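Local coordinates for arginine decarboxylase, A207R protein (Paramecium bursaria Chlorella virus 1, PDB 2NVA) that decarboxylates arginine to agmatine with the help of pyridoxal 5'-phosphate, which it holds in a TIM-barrel domain, at residues Ile131-Cys136 with Ser174-Ser179; Ser193-Phe198 with Phe242-Val247; Pro208-Ile213 with Thr248-Pro253. All coordinates share one frame; numbering follows the deposited sequence.

Contact 1: Ile131-Cys136 with Ser174-Ser179; sequences ILRIRC and SFHVGS. With PL2 ((4-{[(4-{[amino(imino)methyl]amino}butyl)amino]methyl}-5-hydroxy-6-methylpyridin-3-yl)methyl dihydrogen phosphate), chain I.
The side chains of Arg133 and His176 lie alongside each other and point the same way, guanidinium and imidazole planes 35° apart. NH2 of Arg133 comes obliquely to CB of His176 at 3.5 Å, and NH1 approaches the methyl C2A of PL2, also at a slant. A water lies in plane at the guanidinium edge and accepts from NE. The CD2-NE2 edge of the imidazole stands over one face of the pyridine ring of PL2, CD2 3.4 Å from C4. Near the imidazole plane, NE2 of His176 donates to OP4 of PL2 over 3.1 Å, at 159°. Its other nitrogen, ND1, accepts from Gly178 N at 3.0 Å, so the ring is held against rotation at both nitrogens. The extended chain of Arg133, with CG anti to N (chi1 -179°), carries the guanidinium this far along the neighbouring segment.

These groups stand where two adjacent parallel strands of the TIM barrel, 129-133 and 170-174, deliver their loops to the cofactor. Ser174 is gripped through both backbone polar atoms, its N donating to Leu132 O at 2.9 Å and its O accepting from Ile134 N. Ser174 OG rests against CB of Arg133 on the same side of the sheet, and CG2 of Ile131 covers Ser174 CB.

Beyond Ser174 the direct pairing gives way to water. The water on Arg133 NE also accepts from His176 N, and a second one bridges Cys136 N and His176 O. Farther along, Ser179 OG donates to phosphate oxygen OP2 of PL2 at 2.7 Å and is also bonded to Arg255.

Contact 2: Ser193-Phe198 with Phe242-Val247; sequences SSKEAF and FPEDTV
Phe242 drives its ring into the angle between Lys195 and Phe198, and here the packing is tight. Its CZ comes within 3.5 Å of Lys195 CA, against the helix backbone itself. Toward Phe198 it presents an edge: CE1 of Phe242 stands over the Phe198 ring, 3.7 Å from CD1, in a T-shaped pair with planes at 87° and centroids 5.3 Å apart. CB of Lys195 lies above the CE2-CZ rim of Phe242, on the same face that CD covers. The lysine chain, bent at chi2 (55°), turns so that CD makes a CH-pi contact there, 4.3 Å from the Phe242 centroid.

Segment 193-198 belongs to helix 184-204, one of those that wrap the outside of the TIM barrel, and segment 242-247 leads from helix 229-241 into strand 248-251. Leu211 of the barrel wall touches both Ser194 and Phe242, so the aromatic wedge lies between helix and sheet.

Outward from the rings the contact slackens. Val247 CG2 comes no closer to Phe198 CZ than 4.3 Å, near the close of a type I turn, Glu244 to Val247, that stands off from the helix. Lys195 NZ is bonded to Phe241 O; it stays 4.3 Å from Glu244 OE2, opposite charges near but not paired, and any cation-pi attraction to Phe242 is weak at best. Arg40 NH1 binds the carbonyl oxygen of Phe242 from the same chain. The outer end of the turn, at Thr246, faces solvent.

Contact 3: Pro208-Ile213 with Thr248-Pro253; sequences PYILDI and TIVAEP. With PL2 ((4-{[(4-{[amino(imino)methyl]amino}butyl)amino]methyl}-5-hydroxy-6-methylpyridin-3-yl)methyl dihydrogen phosphate), chain I.
Strands 210-212 and 248-251 are neighbouring parallel staves of the TIM barrel, pairing Ile210 with Thr248, Leu211 with Ile249 and Asp212 with Val250, and at their C-terminal ends they open onto the cofactor pocket. Four backbone bonds join them: Thr248 N to Tyr209 O, Leu211 N to Thr248 O, Val250 N to Leu211 O at 2.8 Å, and Ile213 N to Val250 O. On the inner face CG2 of Ile210 meets CG2 of Val250 at 4.0 Å, and the same Val250 methyl presses on CB of Asp212 at 3.6 Å. On the outer face the side chains of Leu211 and Ile249 run alongside each other, CD2 of the leucine 3.7 Å from CD1 of the isoleucine.

At the pocket end two carboxylates meet almost at right angles, their planes 79° apart. OD2 of Asp212 lies 2.5 Å from OE2 of Glu252. Gly214 N holds OD1 of Asp212, and the aspartate probably helps to position Glu252 from the second shell. The chain of Glu252, extended beyond CG, brings OE1 to 2.8 Å from the pyridine nitrogen N1 of PL2, as the equivalent glutamate does in eukaryotic ornithine decarboxylases.

Strand 41-46 lies beyond 248-251, touching Val250 through His44, and strand 170-174 flanks 210-212 on its other side; helix 184-204 covers Leu211 from outside.

In the fold
Contacts 1 and 3 both join parallel strands of the barrel and both reach PL2, contact 1 at the phosphate through His176 and Ser179, contact 3 at the pyridine nitrogen through Glu252. Strand 170-174 adjoins 210-212, and Ser174 packs on Asp212 inside the barrel. Contact 2 lies outside this wall: its inner part is buried, but its turn reaches the surface, and aromatic and aliphatic packing replaces the backbone pairing of the other two. Helix 184-204 ties it to both, since Ser194 touches Ile134 and Phe175 of contact 1 and Leu211 of contact 3. Segment 242-247 also leads directly into 248-253.

Contact 1: Ile131-Cys136 with Ser174-Ser179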
loop_
_atom_site.group_PDB
_atom_site.type_symbol
_atom_site.label_atom_id
_atom_site.label_comp_id
_atom_site.label_asym_id
_atom_site.label_seq_id
_atom_site.Cartn_x
_atom_site.Cartn_y
_atom_site.Cartn_z
ATOM N N ILE A 131 -14.069 -26.775 -3.885
ATOM C CA ILE A 131 -13.475 -26.726 -5.211
ATOM C C ILE A 131 -11.962 -26.794 -5.044
ATOM O O ILE A 131 -11.371 -25.954 -4.379
ATOM C CB ILE A 131 -13.890 -25.437 -5.991
ATOM C CG1 ILE A 131 -15.393 -25.448 -6.284
ATOM C CG2 ILE A 131 -13.110 -25.312 -7.288
ATOM C CD1 ILE A 131 -15.935 -24.109 -6.819
ATOM N N LEU A 132 -11.347 -27.809 -5.641
ATOM C CA LEU A 132 -9.904 -27.941 -5.532
ATOM C C LEU A 132 -9.228 -26.979 -6.504
ATOM O O LEU A 132 -9.433 -27.069 -7.709
ATOM C CB LEU A 132 -9.453 -29.388 -5.784
ATOM C CG LEU A 132 -7.936 -29.614 -5.899
ATOM C CD1 LEU A 132 -7.196 -29.313 -4.596
ATOM C CD2 LEU A 132 -7.631 -31.030 -6.391
ATOM N N ARG A 133 -8.419 -26.076 -5.964
ATOM C CA ARG A 133 -7.636 -25.176 -6.797
ATOM C C ARG A 133 -6.300 -25.825 -7.148
ATOM O O ARG A 133 -5.542 -26.220 -6.259
ATOM C CB ARG A 133 -7.398 -23.832 -6.105
ATOM C CG ARG A 133 -6.599 -22.867 -6.968
ATOM C CD ARG A 133 -6.584 -21.475 -6.373
ATOM N NE ARG A 133 -5.621 -20.612 -7.048
ATOM C CZ ARG A 133 -5.416 -19.339 -6.716
ATOM N NH1 ARG A 133 -6.098 -18.798 -5.713
ATOM N NH2 ARG A 133 -4.525 -18.607 -7.378
ATOM N N ILE A 134 -6.040 -25.945 -8.448
ATOM C CA ILE A 134 -4.774 -26.486 -8.933
ATOM C C ILE A 134 -3.887 -25.374 -9.477
ATOM O O ILE A 134 -4.386 -24.371 -10.002
ATOM C CB ILE A 134 -4.985 -27.599 -9.996
ATOM C CG1 ILE A 134 -5.672 -27.043 -11.254
ATOM C CG2 ILE A 134 -5.825 -28.728 -9.380
ATOM C CD1 ILE A 134 -5.710 -28.037 -12.448
ATOM N N ARG A 135 -2.574 -25.558 -9.354
ATOM C CA ARG A 135 -1.644 -24.566 -9.875
ATOM C C ARG A 135 -1.431 -24.770 -11.374
ATOM O O ARG A 135 -1.050 -25.863 -11.813
ATOM C CB ARG A 135 -0.301 -24.652 -9.158
ATOM C CG ARG A 135 0.688 -23.625 -9.667
ATOM C CD ARG A 135 2.038 -23.796 -9.033
ATOM N NE ARG A 135 2.941 -22.755 -9.527
ATOM C CZ ARG A 135 4.146 -22.494 -9.024
ATOM N NH1 ARG A 135 4.607 -23.184 -7.983
ATOM N NH2 ARG A 135 4.877 -21.520 -9.549
ATOM N N CYS A 136 -1.677 -23.715 -12.149
ATOM C CA CYS A 136 -1.440 -23.719 -13.593
ATOM C C CYS A 136 -1.072 -22.302 -14.017
ATOM O O CYS A 136 -1.963 -21.465 -14.233
ATOM C CB CYS A 136 -2.702 -24.143 -14.365
ATOM S SG CYS A 136 -3.323 -25.815 -14.105
ATOM N N SER A 174 -10.730 -25.591 -9.831
ATOM C CA SER A 174 -10.449 -24.222 -10.257
ATOM C C SER A 174 -8.953 -24.017 -10.500
ATOM O O SER A 174 -8.123 -24.826 -10.094
ATOM C CB SER A 174 -10.936 -23.225 -9.210
ATOM O OG SER A 174 -10.093 -23.238 -8.079
ATOM N N PHE A 175 -8.628 -22.911 -11.154
ATOM C CA PHE A 175 -7.251 -22.483 -11.307
ATOM C C PHE A 175 -7.294 -20.975 -11.478
ATOM O O PHE A 175 -8.345 -20.413 -11.794
ATOM C CB PHE A 175 -6.597 -23.148 -12.530
ATOM C CG PHE A 175 -7.300 -22.863 -13.849
ATOM C CD1 PHE A 175 -7.022 -21.699 -14.574
ATOM C CD2 PHE A 175 -8.223 -23.771 -14.381
ATOM C CE1 PHE A 175 -7.666 -21.432 -15.795
ATOM C CE2 PHE A 175 -8.863 -23.513 -15.608
ATOM C CZ PHE A 175 -8.579 -22.340 -16.310
ATOM N N HIS A 176 -6.154 -20.332 -11.266
ATOM C CA HIS A 176 -5.984 -18.953 -11.688
ATOM C C HIS A 176 -4.614 -18.871 -12.331
ATOM O O HIS A 176 -3.604 -19.145 -11.676
ATOM C CB HIS A 176 -6.092 -17.996 -10.503
ATOM C CG HIS A 176 -6.375 -16.582 -10.911
ATOM N ND1 HIS A 176 -5.748 -15.984 -11.983
ATOM C CD2 HIS A 176 -7.224 -15.655 -10.409
ATOM C CE1 HIS A 176 -6.181 -14.739 -12.110
ATOM N NE2 HIS A 176 -7.073 -14.513 -11.163
ATOM N N VAL A 177 -4.581 -18.542 -13.622
ATOM C CA VAL A 177 -3.312 -18.509 -14.351
ATOM C C VAL A 177 -2.418 -17.353 -13.908
ATOM O O VAL A 177 -1.209 -17.364 -14.161
ATOM C CB VAL A 177 -3.515 -18.455 -15.887
ATOM C CG1 VAL A 177 -4.329 -19.639 -16.346
ATOM C CG2 VAL A 177 -4.166 -17.127 -16.309
ATOM N N GLY A 178 -3.006 -16.359 -13.254
ATOM C CA GLY A 178 -2.285 -15.152 -12.890
ATOM C C GLY A 178 -3.109 -13.932 -13.248
ATOM O O GLY A 178 -3.919 -13.976 -14.182
ATOM N N SER A 179 -2.907 -12.854 -12.503
ATOM C CA SER A 179 -3.663 -11.630 -12.719
ATOM C C SER A 179 -3.051 -10.822 -13.872
ATOM O O SER A 179 -1.842 -10.547 -13.877
ATOM C CB SER A 179 -3.727 -10.801 -11.425
ATOM O OG SER A 179 -4.744 -9.797 -11.535
HETATM N N1 PL2 I . -10.049 -14.880 -8.366
HETATM C C2 PL2 I . -9.073 -15.049 -7.458
HETATM C C2A PL2 I . -9.121 -16.243 -6.484
HETATM C C3 PL2 I . -8.023 -14.122 -7.423
HETATM O O3 PL2 I . -7.040 -14.324 -6.506
HETATM C C4 PL2 I . -7.968 -13.032 -8.315
HETATM C C4A PL2 I . -6.825 -11.973 -8.300
HETATM C C5 PL2 I . -9.027 -12.928 -9.239
HETATM C C6 PL2 I . -10.046 -13.862 -9.235
HETATM P P PL2 I . -8.331 -10.526 -12.246
HETATM N N PL2 I . -5.551 -12.517 -7.779
HETATM C CA PL2 I . -4.812 -11.507 -7.009
HETATM C CG PL2 I . -3.678 -9.245 -7.075
HETATM O OP2 PL2 I . -6.943 -10.328 -13.027
HETATM O OP3 PL2 I . -8.707 -9.075 -11.611
HETATM O OP1 PL2 I . -9.403 -11.049 -13.144
HETATM O OP4 PL2 I . -7.946 -11.517 -11.038
HETATM C C5M PL2 I . -9.064 -11.777 -10.264
HETATM C CB PL2 I . -4.537 -10.245 -7.853
HETATM C CD PL2 I . -3.368 -7.993 -7.930
HETATM N NE PL2 I . -2.626 -7.063 -7.050
HETATM C CZ PL2 I . -2.405 -5.761 -7.284
HETATM N NH2 PL2 I . -1.716 -5.036 -6.368
HETATM N NH1 PL2 I . -2.849 -5.182 -8.404
HETATM O O HOH W 1 -4.452 -21.649 -9.442
HETATM O O HOH W 2 -1.592 -21.024 -11.050
#

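Contact 2: Ser193-Phe198 with Phe242-Val247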
loop_
_atom_site.group_PDB
_atom_site.type_symbol
_atom_site.label_atom_id
_atom_site.label_comp_id
_atom_site.label_asym_id
_atom_site.label_seq_id
_atom_site.Cartn_x
_atom_site.Cartn_y
_atom_site.Cartn_z
ATOM N N SER A 193 -5.571 -29.505 -17.878
ATOM C CA SER A 193 -5.120 -30.034 -16.588
ATOM C C SER A 193 -6.287 -30.194 -15.620
ATOM O O SER A 193 -6.294 -31.103 -14.786
ATOM C CB SER A 193 -4.063 -29.113 -15.963
ATOM O OG SER A 193 -2.889 -29.087 -16.760
ATOM N N SER A 194 -7.258 -29.288 -15.718
ATOM C CA SER A 194 -8.436 -29.324 -14.864
ATOM C C SER A 194 -9.304 -30.547 -15.167
ATOM O O SER A 194 -9.866 -31.151 -14.252
ATOM C CB SER A 194 -9.252 -28.043 -15.034
ATOM O OG SER A 194 -8.534 -26.918 -14.550
ATOM N N LYS A 195 -9.418 -30.898 -16.451
ATOM C CA LYS A 195 -10.150 -32.109 -16.840
ATOM C C LYS A 195 -9.474 -33.346 -16.256
ATOM O O LYS A 195 -10.147 -34.284 -15.818
ATOM C CB LYS A 195 -10.268 -32.216 -18.364
ATOM C CG LYS A 195 -11.005 -33.472 -18.883
ATOM C CD LYS A 195 -12.404 -33.616 -18.271
ATOM C CE LYS A 195 -13.107 -34.888 -18.781
ATOM N NZ LYS A 195 -13.514 -34.784 -20.224
ATOM N N GLU A 196 -8.145 -33.346 -16.250
ATOM C CA GLU A 196 -7.394 -34.454 -15.674
ATOM C C GLU A 196 -7.638 -34.549 -14.173
ATOM O O GLU A 196 -7.752 -35.648 -13.631
ATOM C CB GLU A 196 -5.900 -34.318 -15.972
ATOM C CG GLU A 196 -5.580 -34.471 -17.465
ATOM C CD GLU A 196 -4.168 -34.050 -17.841
ATOM O OE1 GLU A 196 -3.435 -33.488 -16.983
ATOM O OE2 GLU A 196 -3.783 -34.279 -19.026
ATOM N N ALA A 197 -7.708 -33.401 -13.499
ATOM C CA ALA A 197 -8.042 -33.388 -12.071
ATOM C C ALA A 197 -9.501 -33.806 -11.811
ATOM O O ALA A 197 -9.801 -34.506 -10.839
ATOM C CB ALA A 197 -7.756 -32.005 -11.475
ATOM N N PHE A 198 -10.396 -33.362 -12.686
ATOM C CA PHE A 198 -11.810 -33.726 -12.649
ATOM C C PHE A 198 -11.940 -35.251 -12.682
ATOM O O PHE A 198 -12.702 -35.846 -11.894
ATOM C CB PHE A 198 -12.469 -33.124 -13.887
ATOM C CG PHE A 198 -13.922 -32.809 -13.741
ATOM C CD1 PHE A 198 -14.330 -31.579 -13.223
ATOM C CD2 PHE A 198 -14.882 -33.714 -14.202
ATOM C CE1 PHE A 198 -15.671 -31.262 -13.124
ATOM C CE2 PHE A 198 -16.243 -33.407 -14.110
ATOM C CZ PHE A 198 -16.625 -32.157 -13.568
ATOM N N PHE A 242 -14.612 -30.119 -21.735
ATOM C CA PHE A 242 -15.836 -30.137 -20.959
ATOM C C PHE A 242 -17.061 -29.901 -21.862
ATOM O O PHE A 242 -17.858 -28.978 -21.599
ATOM C CB PHE A 242 -15.781 -29.084 -19.839
ATOM C CG PHE A 242 -14.727 -29.345 -18.787
ATOM C CD1 PHE A 242 -15.050 -30.022 -17.620
ATOM C CD2 PHE A 242 -13.425 -28.882 -18.949
ATOM C CE1 PHE A 242 -14.085 -30.244 -16.632
ATOM C CE2 PHE A 242 -12.455 -29.111 -17.984
ATOM C CZ PHE A 242 -12.790 -29.786 -16.816
ATOM N N PRO A 243 -17.233 -30.745 -22.912
ATOM C CA PRO A 243 -18.368 -30.564 -23.828
ATOM C C PRO A 243 -19.772 -30.786 -23.215
ATOM O O PRO A 243 -20.763 -30.255 -23.752
ATOM C CB PRO A 243 -18.096 -31.588 -24.941
ATOM C CG PRO A 243 -17.239 -32.620 -24.327
ATOM C CD PRO A 243 -16.392 -31.901 -23.302
ATOM N N GLU A 244 -19.854 -31.531 -22.107
ATOM C CA GLU A 244 -21.142 -31.999 -21.540
ATOM C C GLU A 244 -21.938 -30.852 -20.933
ATOM O O GLU A 244 -21.391 -29.978 -20.258
ATOM C CB GLU A 244 -20.957 -33.096 -20.463
ATOM C CG GLU A 244 -19.745 -34.009 -20.623
ATOM C CD GLU A 244 -18.456 -33.244 -20.448
ATOM O OE1 GLU A 244 -18.284 -32.244 -21.160
ATOM O OE2 GLU A 244 -17.614 -33.595 -19.583
ATOM N N ASP A 245 -23.247 -30.896 -21.153
ATOM C CA ASP A 245 -24.143 -29.912 -20.579
ATOM C C ASP A 245 -24.302 -30.154 -19.082
ATOM O O ASP A 245 -24.909 -29.329 -18.396
ATOM N N THR A 246 -23.755 -31.254 -18.566
ATOM C CA THR A 246 -23.843 -31.524 -17.123
ATOM C C THR A 246 -22.828 -30.741 -16.288
ATOM O O THR A 246 -22.954 -30.689 -15.058
ATOM C CB THR A 246 -23.709 -33.018 -16.771
ATOM O OG1 THR A 246 -22.566 -33.581 -17.429
ATOM C CG2 THR A 246 -24.962 -33.797 -17.193
ATOM N N VAL A 247 -21.837 -30.139 -16.951
ATOM C CA VAL A 247 -20.793 -29.361 -16.264
ATOM C C VAL A 247 -21.186 -27.889 -16.231
ATOM O O VAL A 247 -21.610 -27.346 -17.254
ATOM C CB VAL A 247 -19.421 -29.507 -16.961
ATOM C CG1 VAL A 247 -18.359 -28.608 -16.281
ATOM C CG2 VAL A 247 -18.972 -30.960 -16.954
#

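Contact 3: Pro208-Ile213 with Thr248-Pro253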
loop_
_atom_site.group_PDB
_atom_site.type_symbol
_atom_site.label_atom_id
_atom_site.label_comp_id
_atom_site.label_asym_id
_atom_site.label_seq_id
_atom_site.Cartn_x
_atom_site.Cartn_y
_atom_site.Cartn_z
ATOM N N PRO A 208 -17.975 -34.421 -9.259
ATOM C CA PRO A 208 -17.784 -32.997 -9.540
ATOM C C PRO A 208 -18.578 -32.550 -10.769
ATOM O O PRO A 208 -18.867 -33.362 -11.660
ATOM C CB PRO A 208 -16.280 -32.895 -9.817
ATOM C CG PRO A 208 -15.903 -34.229 -10.356
ATOM C CD PRO A 208 -16.789 -35.217 -9.631
ATOM N N TYR A 209 -18.919 -31.263 -10.805
ATOM C CA TYR A 209 -19.688 -30.705 -11.913
ATOM C C TYR A 209 -19.315 -29.258 -12.234
ATOM O O TYR A 209 -19.897 -28.675 -13.138
ATOM C CB TYR A 209 -21.209 -30.814 -11.658
ATOM C CG TYR A 209 -21.670 -30.219 -10.339
ATOM C CD1 TYR A 209 -22.180 -28.926 -10.266
ATOM C CD2 TYR A 209 -21.587 -30.965 -9.158
ATOM C CE1 TYR A 209 -22.610 -28.396 -9.041
ATOM C CE2 TYR A 209 -22.005 -30.448 -7.949
ATOM C CZ TYR A 209 -22.509 -29.169 -7.891
ATOM O OH TYR A 209 -22.923 -28.673 -6.666
ATOM N N ILE A 210 -18.364 -28.676 -11.503
ATOM C CA ILE A 210 -18.001 -27.273 -11.748
ATOM C C ILE A 210 -16.573 -27.134 -12.258
ATOM O O ILE A 210 -15.652 -27.710 -11.676
ATOM C CB ILE A 210 -18.184 -26.388 -10.478
ATOM C CG1 ILE A 210 -19.679 -26.264 -10.115
ATOM C CG2 ILE A 210 -17.545 -24.991 -10.675
ATOM C CD1 ILE A 210 -19.974 -25.285 -8.977
ATOM N N LEU A 211 -16.401 -26.394 -13.355
ATOM C CA LEU A 211 -15.088 -25.933 -13.759
ATOM C C LEU A 211 -15.050 -24.444 -13.462
ATOM O O LEU A 211 -15.959 -23.713 -13.847
ATOM C CB LEU A 211 -14.840 -26.179 -15.248
ATOM C CG LEU A 211 -13.611 -25.480 -15.853
ATOM C CD1 LEU A 211 -12.311 -26.087 -15.292
ATOM C CD2 LEU A 211 -13.614 -25.531 -17.384
ATOM N N ASP A 212 -14.011 -23.999 -12.765
ATOM C CA ASP A 212 -13.871 -22.594 -12.429
ATOM C C ASP A 212 -12.574 -22.116 -13.089
ATOM O O ASP A 212 -11.490 -22.528 -12.682
ATOM C CB ASP A 212 -13.816 -22.446 -10.903
ATOM C CG ASP A 212 -13.604 -21.013 -10.429
ATOM O OD1 ASP A 212 -13.295 -20.092 -11.232
ATOM O OD2 ASP A 212 -13.730 -20.813 -9.192
ATOM N N ILE A 213 -12.684 -21.260 -14.107
ATOM C CA ILE A 213 -11.491 -20.867 -14.865
ATOM C C ILE A 213 -10.779 -19.633 -14.278
ATOM O O ILE A 213 -9.862 -19.093 -14.903
ATOM C CB ILE A 213 -11.796 -20.634 -16.372
ATOM C CG1 ILE A 213 -12.811 -19.504 -16.532
ATOM C CG2 ILE A 213 -12.261 -21.949 -17.048
ATOM C CD1 ILE A 213 -12.868 -18.902 -17.964
ATOM N N THR A 248 -21.092 -27.260 -15.060
ATOM C CA THR A 248 -21.306 -25.816 -14.944
ATOM C C THR A 248 -19.942 -25.144 -15.013
ATOM O O THR A 248 -19.010 -25.590 -14.355
ATOM C CB THR A 248 -21.967 -25.469 -13.594
ATOM O OG1 THR A 248 -23.305 -25.954 -13.591
ATOM C CG2 THR A 248 -21.991 -23.955 -13.343
ATOM N N ILE A 249 -19.819 -24.081 -15.802
ATOM C CA ILE A 249 -18.542 -23.381 -15.897
ATOM C C ILE A 249 -18.716 -22.014 -15.267
ATOM O O ILE A 249 -19.680 -21.310 -15.552
ATOM C CB ILE A 249 -18.050 -23.217 -17.353
ATOM C CG1 ILE A 249 -18.346 -24.479 -18.208
ATOM C CG2 ILE A 249 -16.558 -22.720 -17.393
ATOM C CD1 ILE A 249 -17.291 -25.592 -18.105
ATOM N N VAL A 250 -17.792 -21.646 -14.391
ATOM C CA VAL A 250 -17.804 -20.314 -13.791
ATOM C C VAL A 250 -16.420 -19.679 -13.961
ATOM O O VAL A 250 -15.459 -20.363 -14.320
ATOM C CB VAL A 250 -18.180 -20.344 -12.272
ATOM C CG1 VAL A 250 -19.589 -20.912 -12.055
ATOM C CG2 VAL A 250 -17.151 -21.118 -11.464
ATOM N N ALA A 251 -16.340 -18.375 -13.715
ATOM C CA ALA A 251 -15.077 -17.650 -13.753
ATOM C C ALA A 251 -15.044 -16.658 -12.594
ATOM O O ALA A 251 -16.082 -16.383 -11.986
ATOM C CB ALA A 251 -14.916 -16.917 -15.072
ATOM N N GLU A 252 -13.858 -16.121 -12.311
ATOM C CA GLU A 252 -13.695 -15.168 -11.223
ATOM C C GLU A 252 -13.065 -13.874 -11.753
ATOM O O GLU A 252 -12.003 -13.462 -11.277
ATOM C CB GLU A 252 -12.827 -15.775 -10.119
ATOM C CG GLU A 252 -13.335 -17.104 -9.555
ATOM C CD GLU A 252 -12.273 -17.868 -8.759
ATOM O OE1 GLU A 252 -11.082 -17.456 -8.770
ATOM O OE2 GLU A 252 -12.623 -18.888 -8.124
ATOM N N PRO A 253 -13.719 -13.230 -12.739
ATOM C CA PRO A 253 -13.076 -12.039 -13.294
ATOM C C PRO A 253 -13.143 -10.856 -12.334
ATOM O O PRO A 253 -14.178 -10.629 -11.710
ATOM C CB PRO A 253 -13.911 -11.738 -14.549
ATOM C CG PRO A 253 -15.265 -12.284 -14.234
ATOM C CD PRO A 253 -15.022 -13.512 -13.377
HETATM N N1 PL2 I . -10.049 -14.880 -8.366
HETATM C C2 PL2 I . -9.073 -15.049 -7.458
HETATM C C2A PL2 I . -9.121 -16.243 -6.484
HETATM C C3 PL2 I . -8.023 -14.122 -7.423
HETATM O O3 PL2 I . -7.040 -14.324 -6.506
HETATM C C4 PL2 I . -7.968 -13.032 -8.315
HETATM C C4A PL2 I . -6.825 -11.973 -8.300
HETATM C C5 PL2 I . -9.027 -12.928 -9.239
HETATM C C6 PL2 I . -10.046 -13.862 -9.235
HETATM P P PL2 I . -8.331 -10.526 -12.246
HETATM N N PL2 I . -5.551 -12.517 -7.779
HETATM C CA PL2 I . -4.812 -11.507 -7.009
HETATM C CG PL2 I . -3.678 -9.245 -7.075
HETATM O OP2 PL2 I . -6.943 -10.328 -13.027
HETATM O OP3 PL2 I . -8.707 -9.075 -11.611
HETATM O OP1 PL2 I . -9.403 -11.049 -13.144
HETATM O OP4 PL2 I . -7.946 -11.517 -11.038
HETATM C C5M PL2 I . -9.064 -11.777 -10.264
HETATM C CB PL2 I . -4.537 -10.245 -7.853
HETATM C CD PL2 I . -3.368 -7.993 -7.930
HETATM N NE PL2 I . -2.626 -7.063 -7.050
HETATM C CZ PL2 I . -2.405 -5.761 -7.284
HETATM N NH2 PL2 I . -1.716 -5.036 -6.368
HETATM N NH1 PL2 I . -2.849 -5.182 -8.404
#